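Local coordinates for response regulator ChrA (Corynebacterium diphtheriae, PDB 4YN8), which probably binds DNA through a LuxR-type helix-turn-helix domain to regulate transcription, as the response regulator of a haem-sensing two-component system, at residues L151-L154 with E155-L158. The protein carries 1 engineered substitution. Residues are numbered along the deposited sequence; the frame is centred on the assembly and turned at random.
Sequences LQNL and EQGL
Glu-155 N donates to Leu-151 O over 2.9 Å, the last full helical bond before helix 145-155 ends in a Schellman motif. At Gly-157 phi turns positive (89°), and the chain closes back on the final turn: Gly-157 N reaches Leu-154 O at 3.0 Å, standing well above the plane of that carbonyl, while Leu-158 N makes a long, weak bond to Asn-153 O. A second weak bond joins Gln-156 N to Asn-153 O, which thus accepts two backbone donors. Gln-152 O is gripped by the side chain of Gln-156 and by a water. The otherwise extended chain of Gln-156 folds back over the helix end, CG lying beside its own backbone N (chi1 -63°), and NE2 bonds to Gln-152 O at 3.0 Å from above the carbonyl plane. The water donates to the same oxygen at 2.8 Å and also to Glu-155 OE1, bridging the two residues. The other carboxylate oxygen, OE2, forms a salt bridge with Arg-198 of helix 190-199, and Gln-152 NE2 bonds to the C-terminal carboxylate of Ile-203; both tie the helix end to the last part of the chain. Within this LuxR-family helical domain, the turn leads from helix 145-155 into helix 160-167. Buried Leu-154 packs among Leu-163, Leu-178 and Ile-194, from three different helices, and Leu-151 lies against Leu-143, Ile-181 and Leu-185. On another side of the helix end, Asn-153 runs alongside both Gln-156 and Leu-158, its amide plane 33° from that of Gln-156. Leu-158 lays its CB and CD1 against Asn-153 O, each at 3.6 Å.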
ATOM      1  N   LEU A 151       5.104   6.169 -32.572  1.00 11.18           N
ATOM      2  CA  LEU A 151       6.566   5.814 -32.488  1.00 12.14           C
ATOM      3  C   LEU A 151       7.217   5.673 -33.862  1.00 11.74           C
ATOM      4  O   LEU A 151       8.357   6.177 -34.076  1.00 12.86           O
ATOM      5  CB  LEU A 151       6.752   4.562 -31.659  1.00 12.38           C
ATOM      6  CG  LEU A 151       6.571   4.776 -30.173  1.00 13.72           C
ATOM      7  CD1 LEU A 151       6.295   3.407 -29.547  1.00 14.48           C
ATOM      8  CD2 LEU A 151       7.792   5.438 -29.545  1.00 14.72           C
ATOM      9  N   GLN A 152       6.528   5.028 -34.788  1.00 12.42           N
ATOM     10  CA  GLN A 152       7.061   4.813 -36.162  1.00 13.01           C
ATOM     11  C   GLN A 152       7.297   6.162 -36.829  1.00 14.78           C
ATOM     12  O   GLN A 152       8.285   6.360 -37.566  1.00 15.41           O
ATOM     13  CB  GLN A 152       6.120   3.966 -36.971  1.00 13.53           C
ATOM     14  CG  GLN A 152       6.136   2.527 -36.502  1.00 13.44           C
ATOM     15  CD  GLN A 152       5.116   1.661 -37.124  1.00 14.62           C
ATOM     16  OE1 GLN A 152       4.010   2.107 -37.485  1.00 15.23           O
ATOM     17  NE2 GLN A 152       5.490   0.434 -37.371  1.00 15.08           N
ATOM     18  N   ASN A 153       6.400   7.118 -36.585  1.00 14.70           N
ATOM     19  CA  ASN A 153       6.641   8.471 -37.120  1.00 16.09           C
ATOM     20  C   ASN A 153       7.668   9.292 -36.361  1.00 16.68           C
ATOM     21  O   ASN A 153       8.417  10.088 -36.985  1.00 18.02           O
ATOM     22  CB  ASN A 153       5.290   9.216 -37.274  1.00 15.81           C
ATOM     23  CG  ASN A 153       4.447   8.650 -38.394  1.00 18.20           C
ATOM     24  OD1 ASN A 153       3.597   7.765 -38.216  1.00 19.38           O
ATOM     25  ND2 ASN A 153       4.716   9.101 -39.561  1.00 18.49           N
ATOM     26  N   LEU A 154       7.768   9.104 -35.050  1.00 16.91           N
ATOM     27  CA  LEU A 154       8.829   9.738 -34.278  1.00 18.36           C
ATOM     28  C   LEU A 154      10.200   9.264 -34.805  1.00 18.75           C
ATOM     29  O   LEU A 154      11.163  10.048 -34.813  1.00 17.91           O
ATOM     30  CB  LEU A 154       8.805   9.378 -32.789  1.00 20.22           C
ATOM     31  CG  LEU A 154       7.993  10.114 -31.745  1.00 23.90           C
ATOM     32  CD1 LEU A 154       8.299   9.492 -30.377  1.00 23.91           C
ATOM     33  CD2 LEU A 154       8.285  11.622 -31.759  1.00 22.97           C
ATOM     34  N   GLU A 155      10.265   7.992 -35.188  1.00 17.82           N
ATOM     35  CA  GLU A 155      11.532   7.399 -35.716  1.00 18.40           C
ATOM     36  C   GLU A 155      11.969   8.111 -37.002  1.00 19.66           C
ATOM     37  O   GLU A 155      13.164   8.194 -37.294  1.00 19.27           O
ATOM     38  CB  GLU A 155      11.328   5.920 -36.022  1.00 19.80           C
ATOM     39  CG  GLU A 155      12.637   5.175 -36.278  1.00 19.41           C
ATOM     40  CD  GLU A 155      12.483   3.718 -36.694  1.00 20.62           C
ATOM     41  OE1 GLU A 155      11.405   3.344 -37.237  1.00 20.56           O
ATOM     42  OE2 GLU A 155      13.503   2.957 -36.575  1.00 20.68           O
ATOM     43  N   GLN A 156      11.011   8.583 -37.799  1.00 17.30           N
ATOM     44  CA  GLN A 156      11.299   9.325 -39.016  1.00 20.03           C
ATOM     45  C   GLN A 156      11.652  10.794 -38.784  1.00 20.88           C
ATOM     46  O   GLN A 156      11.877  11.508 -39.731  1.00 22.72           O
ATOM     47  CB  GLN A 156      10.138   9.204 -39.984  1.00 22.73           C
ATOM     48  CG  GLN A 156       9.897   7.788 -40.444  1.00 27.06           C
ATOM     49  CD  GLN A 156       8.536   7.637 -41.069  1.00 32.38           C
ATOM     50  OE1 GLN A 156       8.233   8.303 -42.042  1.00 40.14           O
ATOM     51  NE2 GLN A 156       7.699   6.796 -40.497  1.00 35.98           N
ATOM     52  N   GLY A 157      11.700  11.217 -37.533  1.00 18.88           N
ATOM     53  CA  GLY A 157      12.158  12.514 -37.114  1.00 20.14           C
ATOM     54  C   GLY A 157      11.093  13.589 -37.074  1.00 20.88           C
ATOM     55  O   GLY A 157      11.411  14.759 -37.117  1.00 20.21           O
ATOM     56  N   LEU A 158       9.824  13.213 -36.972  1.00 19.79           N
ATOM     57  CA  LEU A 158       8.761  14.220 -37.019  1.00 20.21           C
ATOM     58  C   LEU A 158       8.621  14.917 -35.692  1.00 18.51           C
ATOM     59  O   LEU A 158       8.667  14.288 -34.647  1.00 20.12           O
ATOM     60  CB  LEU A 158       7.440  13.570 -37.424  1.00 20.10           C
ATOM     61  CG  LEU A 158       7.167  13.445 -38.900  1.00 22.38           C
ATOM     62  CD1 LEU A 158       8.114  12.502 -39.618  1.00 24.70           C
ATOM     63  CD2 LEU A 158       5.738  13.000 -39.097  1.00 21.94           C
TER
HETATM   64  O   HOH W   1       9.545   4.108 -38.736  1.00 16.97           O